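Cyclo(L-tyrosyl-L-tyrosyl) synthase (Mycobacterium tuberculosis, PDB 2X9Q) catalyses the ATP-independent formation of cyclo(L-tyrosyl-L-tyrosyl) from two tyrosyl-tRNAs, probably as a step in mycocyclosin biosynthesis. Local coordinates at residues His183-Thr188 with Ser268-Ser273; Glu62-Arg67 with Arg96-Asp101; Ser125-Gly130 with Ile134-Lys139; Ser171-Asn176 with Pro241-Val246. All coordinates share one frame; numbering follows the deposited sequence.

Contact 1: His183-Thr188 with Ser268-Ser273; sequences HADLLT and SGLRAS
L186, on helix 177-192, and L270, in the irregular loop between helix 260-263 and strand 276-283, approach to 7.8 Å between their CA atoms. The meeting is almost wholly one of leucine methyls. L270 points its CB at the helix. Its CG lies anti to the backbone N (chi1 180°), which extends the branch toward L186. CD2 of L270 then reaches CD1 of L186 at 3.3 Å, tighter than usual carbon packing. The two side chains cross at about a right angle and touch through one methyl each. CD1 of L270 lies 4.2 Å from OD2 of D185, and these two side chains pass each other in opposite directions. The carboxylate of D185 has its own partner one turn on, a salt bridge to R189. On the loop, NH1 of R271 donates to O of L270 at 2.9 Å. L186 further packs on A234 and C231 of helix 220-244. C231 is probably a substrate-binding residue, so the contact appears to back the helix that lines the pocket. The chemistry is apolar at the centre, with the charge of D185 kept at the margin and paired within its own helix.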
loop_
_atom_site.group_PDB
_atom_site.type_symbol
_atom_site.label_atom_id
_atom_site.label_comp_id
_atom_site.label_asym_id
_atom_site.label_seq_id
_atom_site.Cartn_x
_atom_site.Cartn_y
_atom_site.Cartn_z
ATOM N N HIS A 183 -4.397 8.027 -10.905
ATOM C CA HIS A 183 -5.321 6.877 -11.148
ATOM C C HIS A 183 -5.758 6.850 -12.628
ATOM O O HIS A 183 -5.661 5.766 -13.286
ATOM C CB HIS A 183 -6.546 6.886 -10.218
ATOM C CG HIS A 183 -7.328 5.611 -10.219
ATOM N ND1 HIS A 183 -8.521 5.445 -10.910
ATOM C CD2 HIS A 183 -7.053 4.412 -9.651
ATOM C CE1 HIS A 183 -8.963 4.212 -10.713
ATOM N NE2 HIS A 183 -8.093 3.578 -9.931
ATOM N N ALA A 184 -6.218 8.008 -13.146
ATOM C CA ALA A 184 -6.688 8.096 -14.541
ATOM C C ALA A 184 -5.556 7.748 -15.524
ATOM O O ALA A 184 -5.776 6.994 -16.484
ATOM C CB ALA A 184 -7.318 9.514 -14.877
ATOM N N ASP A 185 -4.363 8.301 -15.299
ATOM C CA ASP A 185 -3.207 7.979 -16.133
ATOM C C ASP A 185 -2.953 6.471 -16.154
ATOM O O ASP A 185 -2.653 5.874 -17.221
ATOM C CB ASP A 185 -1.982 8.719 -15.603
ATOM C CG ASP A 185 -0.699 8.303 -16.330
ATOM O OD1 ASP A 185 -0.539 8.781 -17.460
ATOM O OD2 ASP A 185 0.124 7.490 -15.828
ATOM N N LEU A 186 -3.004 5.847 -14.976
ATOM C CA LEU A 186 -2.737 4.402 -14.863
ATOM C C LEU A 186 -3.764 3.624 -15.660
ATOM O O LEU A 186 -3.425 2.706 -16.442
ATOM C CB LEU A 186 -2.827 3.932 -13.418
ATOM C CG LEU A 186 -2.725 2.429 -13.212
ATOM C CD1 LEU A 186 -1.381 1.720 -13.872
ATOM C CD2 LEU A 186 -2.789 2.069 -11.716
ATOM N N LEU A 187 -5.027 3.960 -15.446
ATOM C CA LEU A 187 -6.126 3.317 -16.222
ATOM C C LEU A 187 -5.953 3.519 -17.742
ATOM O O LEU A 187 -6.229 2.617 -18.533
ATOM C CB LEU A 187 -7.476 3.760 -15.677
ATOM C CG LEU A 187 -8.189 2.852 -14.640
ATOM C CD1 LEU A 187 -7.366 2.352 -13.488
ATOM C CD2 LEU A 187 -9.574 3.434 -14.147
ATOM N N THR A 188 -5.523 4.696 -18.157
ATOM C CA THR A 188 -5.391 4.980 -19.592
ATOM C C THR A 188 -4.258 4.131 -20.168
ATOM O O THR A 188 -4.405 3.522 -21.244
ATOM C CB THR A 188 -5.054 6.458 -19.798
ATOM O OG1 THR A 188 -6.225 7.213 -19.486
ATOM C CG2 THR A 188 -4.641 6.760 -21.248
ATOM N N SER A 268 12.089 2.528 -18.559
ATOM C CA SER A 268 11.070 3.580 -18.671
ATOM C C SER A 268 9.703 2.922 -18.865
ATOM O O SER A 268 9.625 1.715 -19.102
ATOM C CB SER A 268 11.349 4.536 -19.856
ATOM O OG SER A 268 11.355 3.846 -21.050
ATOM N N GLY A 269 8.673 3.696 -18.639
ATOM C CA GLY A 269 7.293 3.168 -18.642
ATOM C C GLY A 269 6.537 3.846 -17.477
ATOM O O GLY A 269 6.787 5.022 -17.139
ATOM N N LEU A 270 5.648 3.110 -16.846
ATOM C CA LEU A 270 4.998 3.589 -15.623
ATOM C C LEU A 270 6.031 3.434 -14.497
ATOM O O LEU A 270 6.417 2.285 -14.190
ATOM C CB LEU A 270 3.800 2.658 -15.335
ATOM C CG LEU A 270 3.032 3.093 -14.033
ATOM C CD1 LEU A 270 2.454 4.476 -14.132
ATOM C CD2 LEU A 270 1.944 2.063 -13.722
ATOM N N ARG A 271 6.446 4.538 -13.851
ATOM C CA ARG A 271 7.420 4.488 -12.791
ATOM C C ARG A 271 7.012 5.403 -11.641
ATOM O O ARG A 271 6.445 6.464 -11.857
ATOM C CB ARG A 271 8.841 4.905 -13.316
ATOM C CG ARG A 271 9.465 3.830 -14.354
ATOM C CD ARG A 271 9.727 2.443 -13.657
ATOM N NE ARG A 271 10.422 1.572 -14.610
ATOM C CZ ARG A 271 9.815 0.832 -15.580
ATOM N NH1 ARG A 271 8.484 0.946 -15.798
ATOM N NH2 ARG A 271 10.577 0.012 -16.366
ATOM N N ALA A 272 7.266 4.960 -10.431
ATOM C CA ALA A 272 7.038 5.822 -9.260
ATOM C C ALA A 272 7.973 7.032 -9.349
ATOM O O ALA A 272 9.016 7.034 -10.041
ATOM C CB ALA A 272 7.284 5.040 -7.945
ATOM N N SER A 273 7.545 8.095 -8.700
ATOM C CA SER A 273 8.299 9.347 -8.620
ATOM C C SER A 273 9.665 9.068 -8.059
ATOM O O SER A 273 9.849 8.157 -7.256
ATOM C CB SER A 273 7.580 10.308 -7.624
ATOM O OG SER A 273 8.445 11.400 -7.353
#

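Contact 2: Glu62-Arg67 with Arg96-Asp101; sequences EGFLVR and RQRLRD
One water joins E62 and D101. It donates to O of E62 at 2.8 Å and to O of D101 at 2.8 Å. Both acceptors are backbone carbonyls, so this bridge does not depend on either carboxylate. It links the turn before strand 64-68 to helix 96-109.

Beside the water, the ring of F64 makes the direct contact. Its CG is anti to the carbonyl carbon (chi1 -71°), and this carries the ring across to the helix. The ring meets the helix with its edge. CE1 of F64 lies 3.6 Å from the backbone C of D101. CE1 and CZ of F64 both approach CB of D101, CE1 at 3.8 Å. The two side chains cross at about a right angle, with the ring and carboxylate planes 70° apart. At another part of the rim, CE2 of F64 lies 4.2 Å from CD of R98. Only the aliphatic part of the arginine is used here. Its charged end makes a cation-pi contact with Y93.

The same ring packs on V281 of strand 276-283 and on L102, one residue beyond D101. OE1 of E62 is bound by N109 ND2, farther along the helix. F64 is thus held between the sheet and the helix that follows strand 82-87. A helix packed on a face of the sheet is characteristic of an alpha/beta fold, here the Rossmann-like HUP fold that cyclodipeptide synthases share with class I aminoacyl-tRNA synthetases.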
loop_
_atom_site.group_PDB
_atom_site.type_symbol
_atom_site.label_atom_id
_atom_site.label_comp_id
_atom_site.label_asym_id
_atom_site.label_seq_id
_atom_site.Cartn_x
_atom_site.Cartn_y
_atom_site.Cartn_z
ATOM N N GLU A 62 13.403 -0.843 15.990
ATOM C CA GLU A 62 12.261 -0.910 16.927
ATOM C C GLU A 62 11.372 -2.117 16.698
ATOM O O GLU A 62 10.140 -1.954 16.524
ATOM C CB GLU A 62 11.395 0.351 16.809
ATOM C CG GLU A 62 12.092 1.633 17.237
ATOM C CD GLU A 62 13.181 2.042 16.238
ATOM O OE1 GLU A 62 12.919 1.989 15.011
ATOM O OE2 GLU A 62 14.288 2.405 16.673
ATOM N N GLY A 63 11.974 -3.289 16.630
ATOM C CA GLY A 63 11.219 -4.555 16.552
ATOM C C GLY A 63 10.793 -5.018 15.142
ATOM O O GLY A 63 10.160 -6.079 14.996
ATOM N N PHE A 64 11.201 -4.265 14.120
ATOM C CA PHE A 64 10.925 -4.616 12.706
ATOM C C PHE A 64 12.184 -4.822 11.849
ATOM O O PHE A 64 13.179 -4.180 12.082
ATOM C CB PHE A 64 10.081 -3.473 12.078
ATOM C CG PHE A 64 8.680 -3.475 12.626
ATOM C CD1 PHE A 64 8.317 -2.602 13.624
ATOM C CD2 PHE A 64 7.781 -4.430 12.212
ATOM C CE1 PHE A 64 7.005 -2.670 14.204
ATOM C CE2 PHE A 64 6.454 -4.497 12.757
ATOM C CZ PHE A 64 6.084 -3.616 13.749
ATOM N N LEU A 65 12.118 -5.661 10.849
ATOM C CA LEU A 65 13.164 -5.664 9.867
ATOM C C LEU A 65 12.611 -4.776 8.732
ATOM O O LEU A 65 11.459 -5.010 8.277
ATOM C CB LEU A 65 13.419 -7.069 9.396
ATOM C CG LEU A 65 13.852 -8.093 10.499
ATOM C CD1 LEU A 65 13.917 -9.484 9.944
ATOM C CD2 LEU A 65 15.229 -7.797 11.158
ATOM N N VAL A 66 13.352 -3.738 8.358
ATOM C CA VAL A 66 12.929 -2.835 7.261
ATOM C C VAL A 66 13.842 -3.146 6.043
ATOM O O VAL A 66 15.079 -2.969 6.096
ATOM C CB VAL A 66 13.074 -1.355 7.666
ATOM C CG1 VAL A 66 12.691 -0.314 6.508
ATOM C CG2 VAL A 66 12.322 -1.108 8.913
ATOM N N ARG A 67 13.219 -3.565 4.959
ATOM C CA ARG A 67 13.921 -3.910 3.724
ATOM C C ARG A 67 13.459 -3.019 2.562
ATOM O O ARG A 67 12.414 -3.301 1.868
ATOM C CB ARG A 67 13.759 -5.397 3.427
ATOM C CG ARG A 67 14.704 -5.814 2.243
ATOM C CD ARG A 67 14.728 -7.327 1.955
ATOM N NE ARG A 67 13.387 -7.926 1.739
ATOM C CZ ARG A 67 12.629 -7.834 0.625
ATOM N NH1 ARG A 67 13.030 -7.133 -0.454
ATOM N NH2 ARG A 67 11.456 -8.488 0.562
ATOM N N ARG A 96 -4.166 -5.145 17.289
ATOM C CA ARG A 96 -3.917 -3.926 18.038
ATOM C C ARG A 96 -2.440 -3.759 18.420
ATOM O O ARG A 96 -1.892 -2.655 18.345
ATOM C CB ARG A 96 -4.813 -3.874 19.334
ATOM C CG ARG A 96 -6.279 -3.422 19.033
ATOM C CD ARG A 96 -6.376 -1.916 18.808
ATOM N NE ARG A 96 -5.760 -1.290 19.977
ATOM C CZ ARG A 96 -6.386 -1.125 21.147
ATOM N NH1 ARG A 96 -5.710 -0.643 22.196
ATOM N NH2 ARG A 96 -7.694 -1.443 21.274
ATOM N N GLN A 97 -1.824 -4.803 18.911
ATOM C CA GLN A 97 -0.398 -4.664 19.317
ATOM C C GLN A 97 0.499 -4.365 18.065
ATOM O O GLN A 97 1.410 -3.537 18.159
ATOM C CB GLN A 97 0.099 -5.975 19.995
ATOM C CG GLN A 97 1.587 -5.898 20.570
ATOM C CD GLN A 97 1.740 -4.689 21.522
ATOM O OE1 GLN A 97 2.488 -3.712 21.252
ATOM N NE2 GLN A 97 0.950 -4.700 22.608
ATOM N N ARG A 98 0.259 -5.066 16.938
ATOM C CA ARG A 98 1.099 -4.861 15.748
ATOM C C ARG A 98 0.934 -3.423 15.268
ATOM O O ARG A 98 1.906 -2.818 14.867
ATOM C CB ARG A 98 0.735 -5.796 14.598
ATOM C CG ARG A 98 1.697 -5.662 13.321
ATOM C CD ARG A 98 2.850 -6.525 13.619
ATOM N NE ARG A 98 2.288 -7.861 13.449
ATOM C CZ ARG A 98 2.757 -8.957 14.020
ATOM N NH1 ARG A 98 3.846 -8.905 14.807
ATOM N NH2 ARG A 98 2.127 -10.105 13.765
ATOM N N LEU A 99 -0.296 -2.879 15.297
ATOM C CA LEU A 99 -0.523 -1.490 14.852
ATOM C C LEU A 99 0.195 -0.517 15.780
ATOM O O LEU A 99 0.756 0.500 15.339
ATOM C CB LEU A 99 -2.012 -1.165 14.785
ATOM C CG LEU A 99 -2.752 -1.874 13.607
ATOM C CD1 LEU A 99 -4.280 -1.758 13.874
ATOM C CD2 LEU A 99 -2.345 -1.165 12.256
ATOM N N ARG A 100 0.109 -0.772 17.089
ATOM C CA ARG A 100 0.876 0.082 18.012
ATOM C C ARG A 100 2.382 0.004 17.736
ATOM O O ARG A 100 3.048 0.987 17.790
ATOM C CB ARG A 100 0.629 -0.339 19.456
ATOM C CG ARG A 100 1.105 0.683 20.478
ATOM C CD ARG A 100 0.672 0.203 21.903
ATOM N NE ARG A 100 1.562 0.860 22.848
ATOM C CZ ARG A 100 1.354 2.087 23.303
ATOM N NH1 ARG A 100 0.257 2.784 22.938
ATOM N NH2 ARG A 100 2.235 2.613 24.126
ATOM N N ASP A 101 2.901 -1.180 17.527
ATOM C CA ASP A 101 4.332 -1.335 17.311
ATOM C C ASP A 101 4.732 -0.573 16.021
ATOM O O ASP A 101 5.731 0.207 15.990
ATOM C CB ASP A 101 4.640 -2.829 17.230
ATOM C CG ASP A 101 4.592 -3.516 18.606
ATOM O OD1 ASP A 101 4.501 -2.772 19.610
ATOM O OD2 ASP A 101 4.649 -4.764 18.647
HETATM O O HOH W 1 7.890 -0.627 17.542
#

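Contact 3: Ser125-Gly130 with Ile134-Lys139; sequences SYEALG and IEARRK
Y126 packs on A136 and K139 in a helix-loop-helix connection, where helix 122-128 leads into helix 133-158 through a short loop. The backbones come close at Y126 and A136, whose CA atoms are 5.1 Å apart. The small A136 side chain permits this: its CB lies 3.7 Å from CB of Y126 and 3.6 Å from N of E127. CG of E127 also touches that methyl.

The Y126 ring is presented edge-on. Its CD2 lies 3.5 Å from O of A136, which sits in the ring plane. CE2 of Y126 approaches the backbone C of K139 at 3.8 Å, and CB of K139 is near both of these ring carbons. The CG of Y126 is anti to the carbonyl carbon (chi1 -63°), which lays the ring along helix 133-158. There its hydroxyl is hydrogen-bonded with N143 ND2, and the ring also touches A140.

K139 could take part in aminoacyl-tRNA binding, as inferred from related enzymes. Its chain bends at chi3 and chi4, and NZ makes a weak, long ion pair with D131 in the connection. Helix 122-128 ends in a Schellman motif with G130 at positive phi. On the other helix, R138 grips E135 side-on: NE of R138 donates to OE1 of E135 at 2.8 Å, and NH2 of R138 donates to OE2 of E135 at 2.9 Å.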
loop_
_atom_site.group_PDB
_atom_site.type_symbol
_atom_site.label_atom_id
_atom_site.label_comp_id
_atom_site.label_asym_id
_atom_site.label_seq_id
_atom_site.Cartn_x
_atom_site.Cartn_y
_atom_site.Cartn_z
ATOM N N SER A 125 -14.251 -8.088 -3.649
ATOM C CA SER A 125 -13.371 -9.208 -3.489
ATOM C C SER A 125 -14.048 -10.354 -2.801
ATOM O O SER A 125 -13.742 -11.513 -3.097
ATOM C CB SER A 125 -12.107 -8.851 -2.603
ATOM O OG SER A 125 -11.590 -7.624 -3.094
ATOM N N TYR A 126 -14.811 -10.067 -1.773
ATOM C CA TYR A 126 -15.554 -11.162 -1.067
ATOM C C TYR A 126 -16.579 -11.829 -2.031
ATOM O O TYR A 126 -16.796 -13.073 -2.025
ATOM C CB TYR A 126 -16.288 -10.555 0.181
ATOM C CG TYR A 126 -15.371 -10.001 1.194
ATOM C CD1 TYR A 126 -13.990 -10.361 1.216
ATOM C CD2 TYR A 126 -15.828 -9.110 2.157
ATOM C CE1 TYR A 126 -13.074 -9.787 2.197
ATOM C CE2 TYR A 126 -14.995 -8.596 3.125
ATOM C CZ TYR A 126 -13.637 -8.929 3.163
ATOM O OH TYR A 126 -12.857 -8.358 4.146
ATOM N N GLU A 127 -17.245 -11.029 -2.835
ATOM C CA GLU A 127 -18.158 -11.623 -3.841
ATOM C C GLU A 127 -17.371 -12.532 -4.799
ATOM O O GLU A 127 -17.832 -13.624 -5.148
ATOM C CB GLU A 127 -18.720 -10.521 -4.730
ATOM C CG GLU A 127 -20.078 -10.126 -4.375
ATOM C CD GLU A 127 -20.799 -9.342 -5.460
ATOM O OE1 GLU A 127 -21.381 -9.934 -6.428
ATOM O OE2 GLU A 127 -20.858 -8.149 -5.219
ATOM N N ALA A 128 -16.211 -12.047 -5.278
ATOM C CA ALA A 128 -15.441 -12.830 -6.238
ATOM C C ALA A 128 -14.957 -14.106 -5.550
ATOM O O ALA A 128 -14.715 -15.091 -6.218
ATOM C CB ALA A 128 -14.250 -11.982 -6.855
ATOM N N LEU A 129 -14.882 -14.133 -4.215
ATOM C CA LEU A 129 -14.502 -15.353 -3.530
ATOM C C LEU A 129 -15.715 -16.199 -3.267
ATOM O O LEU A 129 -15.581 -17.240 -2.669
ATOM C CB LEU A 129 -13.807 -15.071 -2.196
ATOM C CG LEU A 129 -12.350 -14.558 -2.298
ATOM C CD1 LEU A 129 -11.960 -13.771 -1.043
ATOM C CD2 LEU A 129 -11.335 -15.674 -2.600
ATOM N N GLY A 130 -16.920 -15.817 -3.738
ATOM C CA GLY A 130 -18.046 -16.729 -3.540
ATOM C C GLY A 130 -19.116 -16.332 -2.527
ATOM O O GLY A 130 -20.084 -17.062 -2.368
ATOM N N ILE A 134 -25.043 -9.389 -0.918
ATOM C CA ILE A 134 -25.467 -8.908 0.352
ATOM C C ILE A 134 -24.427 -9.308 1.423
ATOM O O ILE A 134 -24.038 -8.492 2.288
ATOM C CB ILE A 134 -26.886 -9.528 0.682
ATOM C CG1 ILE A 134 -27.936 -8.855 -0.217
ATOM C CG2 ILE A 134 -27.246 -9.355 2.203
ATOM C CD1 ILE A 134 -28.040 -7.419 0.101
ATOM N N GLU A 135 -24.050 -10.572 1.443
ATOM C CA GLU A 135 -23.245 -11.021 2.554
ATOM C C GLU A 135 -21.804 -10.372 2.364
ATOM O O GLU A 135 -21.151 -10.043 3.342
ATOM C CB GLU A 135 -23.177 -12.555 2.621
ATOM C CG GLU A 135 -22.043 -13.075 3.594
ATOM C CD GLU A 135 -22.390 -12.876 5.078
ATOM O OE1 GLU A 135 -23.441 -12.234 5.427
ATOM O OE2 GLU A 135 -21.624 -13.448 5.886
ATOM N N ALA A 136 -21.325 -10.289 1.124
ATOM C CA ALA A 136 -20.042 -9.584 0.882
ATOM C C ALA A 136 -20.023 -8.165 1.442
ATOM O O ALA A 136 -19.048 -7.762 2.060
ATOM C CB ALA A 136 -19.690 -9.505 -0.637
ATOM N N ARG A 137 -21.113 -7.427 1.242
ATOM C CA ARG A 137 -21.160 -6.083 1.795
ATOM C C ARG A 137 -21.230 -6.128 3.312
ATOM O O ARG A 137 -20.573 -5.321 3.972
ATOM C CB ARG A 137 -22.348 -5.317 1.226
ATOM C CG ARG A 137 -22.658 -3.999 1.923
ATOM C CD ARG A 137 -23.552 -3.127 1.000
ATOM N NE ARG A 137 -24.735 -2.486 1.641
ATOM C CZ ARG A 137 -25.977 -3.018 1.777
ATOM N NH1 ARG A 137 -26.328 -4.273 1.361
ATOM N NH2 ARG A 137 -26.887 -2.272 2.390
ATOM N N ARG A 138 -22.030 -7.050 3.895
ATOM C CA ARG A 138 -22.095 -7.117 5.356
ATOM C C ARG A 138 -20.660 -7.279 5.937
ATOM O O ARG A 138 -20.314 -6.605 6.910
ATOM C CB ARG A 138 -22.964 -8.294 5.834
ATOM C CG ARG A 138 -23.202 -8.282 7.346
ATOM C CD ARG A 138 -23.986 -9.555 7.816
ATOM N NE ARG A 138 -23.149 -10.789 7.766
ATOM C CZ ARG A 138 -22.228 -11.082 8.678
ATOM N NH1 ARG A 138 -22.007 -10.274 9.764
ATOM N NH2 ARG A 138 -21.546 -12.185 8.549
ATOM N N LYS A 139 -19.902 -8.214 5.361
ATOM C CA LYS A 139 -18.565 -8.579 5.890
ATOM C C LYS A 139 -17.583 -7.457 5.646
ATOM O O LYS A 139 -16.744 -7.231 6.497
ATOM C CB LYS A 139 -17.991 -9.826 5.216
ATOM C CG LYS A 139 -18.466 -11.148 5.818
ATOM C CD LYS A 139 -18.534 -12.316 4.808
ATOM C CE LYS A 139 -17.248 -13.130 4.638
ATOM N NZ LYS A 139 -17.788 -14.567 4.615
#

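Contact 4: Ser171-Asn176 with Pro241-Val246; sequences SEFQSN and PAILGV
N176 reaches I243 from the N-cap position of helix 177-192. From CB, which points toward helix 220-244, CG lies anti to the backbone N (chi1 177°) and the amide is carried over to I243. CG of N176 comes within 4.0 Å of CG2 of I243. At the tip the amide divides its work. ND2 of N176 donates to O of I243 at 2.9 Å. The donor lies in the carbonyl plane, on a lone pair, but the N-H...O angle is only 130° and the acceptor is tilted from the amide plane. OD1 of N176 caps its helix by accepting from N of Y179. A water accepts weakly from ND2 of N176 and donates to O of A242 at 2.9 Å.

Next to this polar link, F173 adds apolar packing. Its CD1 meets CG2 of I243 at 3.5 Å. CD2 of L244 comes to the ring edge, 3.7 Å from CE1 of F173. Both aliphatic side chains cross F173 at about a right angle. V116 of the sheet and L236 also touch the ring. One amide thus serves two helices, capping the start of one and binding a last-turn carbonyl of the other, beside the buried F173 and I243.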
loop_
_atom_site.group_PDB
_atom_site.type_symbol
_atom_site.label_atom_id
_atom_site.label_comp_id
_atom_site.label_asym_id
_atom_site.label_seq_id
_atom_site.Cartn_x
_atom_site.Cartn_y
_atom_site.Cartn_z
ATOM N N SER A 171 -10.436 5.644 0.292
ATOM C CA SER A 171 -11.496 6.377 -0.472
ATOM C C SER A 171 -11.412 7.874 -0.272
ATOM O O SER A 171 -11.873 8.601 -1.083
ATOM C CB SER A 171 -12.964 5.981 -0.022
ATOM O OG SER A 171 -13.061 6.161 1.390
ATOM N N GLU A 172 -10.869 8.334 0.824
ATOM C CA GLU A 172 -10.756 9.780 1.017
ATOM C C GLU A 172 -9.867 10.454 -0.071
ATOM O O GLU A 172 -10.066 11.635 -0.398
ATOM C CB GLU A 172 -10.093 10.012 2.373
ATOM C CG GLU A 172 -10.080 11.442 2.809
ATOM C CD GLU A 172 -9.931 11.562 4.342
ATOM O OE1 GLU A 172 -10.796 11.045 5.151
ATOM O OE2 GLU A 172 -8.931 12.184 4.708
ATOM N N PHE A 173 -8.905 9.705 -0.618
ATOM C CA PHE A 173 -8.047 10.229 -1.712
ATOM C C PHE A 173 -8.776 10.404 -3.033
ATOM O O PHE A 173 -8.290 11.101 -3.923
ATOM C CB PHE A 173 -6.771 9.383 -1.863
ATOM C CG PHE A 173 -5.887 9.429 -0.632
ATOM C CD1 PHE A 173 -5.318 10.615 -0.239
ATOM C CD2 PHE A 173 -5.667 8.313 0.131
ATOM C CE1 PHE A 173 -4.486 10.666 0.910
ATOM C CE2 PHE A 173 -4.857 8.347 1.295
ATOM C CZ PHE A 173 -4.249 9.485 1.665
ATOM N N GLN A 174 -9.995 9.876 -3.163
ATOM C CA GLN A 174 -10.730 10.079 -4.417
ATOM C C GLN A 174 -11.084 11.540 -4.653
ATOM O O GLN A 174 -11.312 11.980 -5.775
ATOM C CB GLN A 174 -11.946 9.124 -4.487
ATOM C CG GLN A 174 -11.406 7.626 -4.492
ATOM C CD GLN A 174 -12.478 6.508 -4.320
ATOM O OE1 GLN A 174 -13.607 6.757 -3.882
ATOM N NE2 GLN A 174 -12.107 5.279 -4.673
ATOM N N SER A 175 -11.092 12.351 -3.617
ATOM C CA SER A 175 -11.292 13.750 -3.918
ATOM C C SER A 175 -9.960 14.547 -4.039
ATOM O O SER A 175 -9.976 15.786 -4.157
ATOM C CB SER A 175 -12.130 14.333 -2.816
ATOM O OG SER A 175 -11.331 14.462 -1.684
ATOM N N ASN A 176 -8.815 13.867 -3.980
ATOM C CA ASN A 176 -7.523 14.525 -4.089
ATOM C C ASN A 176 -7.158 14.609 -5.595
ATOM O O ASN A 176 -7.179 13.597 -6.315
ATOM C CB ASN A 176 -6.489 13.719 -3.277
ATOM C CG ASN A 176 -5.093 14.300 -3.386
ATOM O OD1 ASN A 176 -4.450 14.097 -4.384
ATOM N ND2 ASN A 176 -4.610 15.002 -2.336
ATOM N N PRO A 241 4.331 11.791 -2.352
ATOM C CA PRO A 241 4.699 13.245 -2.233
ATOM C C PRO A 241 3.731 14.208 -2.925
ATOM O O PRO A 241 3.376 15.252 -2.336
ATOM C CB PRO A 241 6.097 13.293 -2.929
ATOM C CG PRO A 241 6.660 12.002 -2.398
ATOM C CD PRO A 241 5.490 10.995 -2.773
ATOM N N ALA A 242 3.284 13.924 -4.143
ATOM C CA ALA A 242 2.236 14.716 -4.811
ATOM C C ALA A 242 0.907 14.713 -4.076
ATOM O O ALA A 242 0.270 15.743 -3.966
ATOM C CB ALA A 242 1.986 14.275 -6.258
ATOM N N ILE A 243 0.505 13.578 -3.531
ATOM C CA ILE A 243 -0.849 13.480 -2.985
ATOM C C ILE A 243 -0.894 14.141 -1.582
ATOM O O ILE A 243 -1.875 14.807 -1.257
ATOM C CB ILE A 243 -1.179 11.981 -2.874
ATOM C CG1 ILE A 243 -1.287 11.400 -4.326
ATOM C CG2 ILE A 243 -2.433 11.744 -1.959
ATOM C CD1 ILE A 243 -1.318 9.811 -4.336
ATOM N N LEU A 244 0.137 13.912 -0.776
ATOM C CA LEU A 244 0.166 14.372 0.624
ATOM C C LEU A 244 1.025 15.632 0.836
ATOM O O LEU A 244 1.058 16.148 1.927
ATOM C CB LEU A 244 0.645 13.256 1.548
ATOM C CG LEU A 244 -0.354 12.084 1.677
ATOM C CD1 LEU A 244 0.217 11.023 2.598
ATOM C CD2 LEU A 244 -1.692 12.622 2.219
ATOM N N GLY A 245 1.739 16.094 -0.196
ATOM C CA GLY A 245 2.626 17.268 -0.104
ATOM C C GLY A 245 3.771 17.082 0.871
ATOM O O GLY A 245 3.997 17.989 1.680
ATOM N N VAL A 246 4.492 15.941 0.844
ATOM C CA VAL A 246 5.614 15.699 1.732
ATOM C C VAL A 246 6.864 15.605 0.793
ATOM O O VAL A 246 6.693 15.474 -0.411
ATOM C CB VAL A 246 5.416 14.398 2.534
ATOM C CG1 VAL A 246 4.246 14.615 3.586
ATOM C CG2 VAL A 246 5.130 13.222 1.561
HETATM O O HOH W 2 -2.215 17.119 -3.479
#

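All four contacts lie in the one cyclodipeptide synthase domain. Contact 2 comes first along the chain, then contact 3. Contacts 4 and 1 follow, with their segments alternating. These two share helix 177-192, and their centres are about 16 Å apart. Contact 4 uses the end of helix 220-244, and L186 of contact 1 packs on its C231, a probable substrate-binding residue. The centres of contacts 1 and 2 are about 31 Å apart, on opposite sides of the chain's centre. The centre of contact 3 is about 30 Å from those of contacts 1 and 2. Contact 2 joins the sheet to a helix, contact 3 two successive helices, contact 1 a helix and a loop, and contact 4 two helix ends.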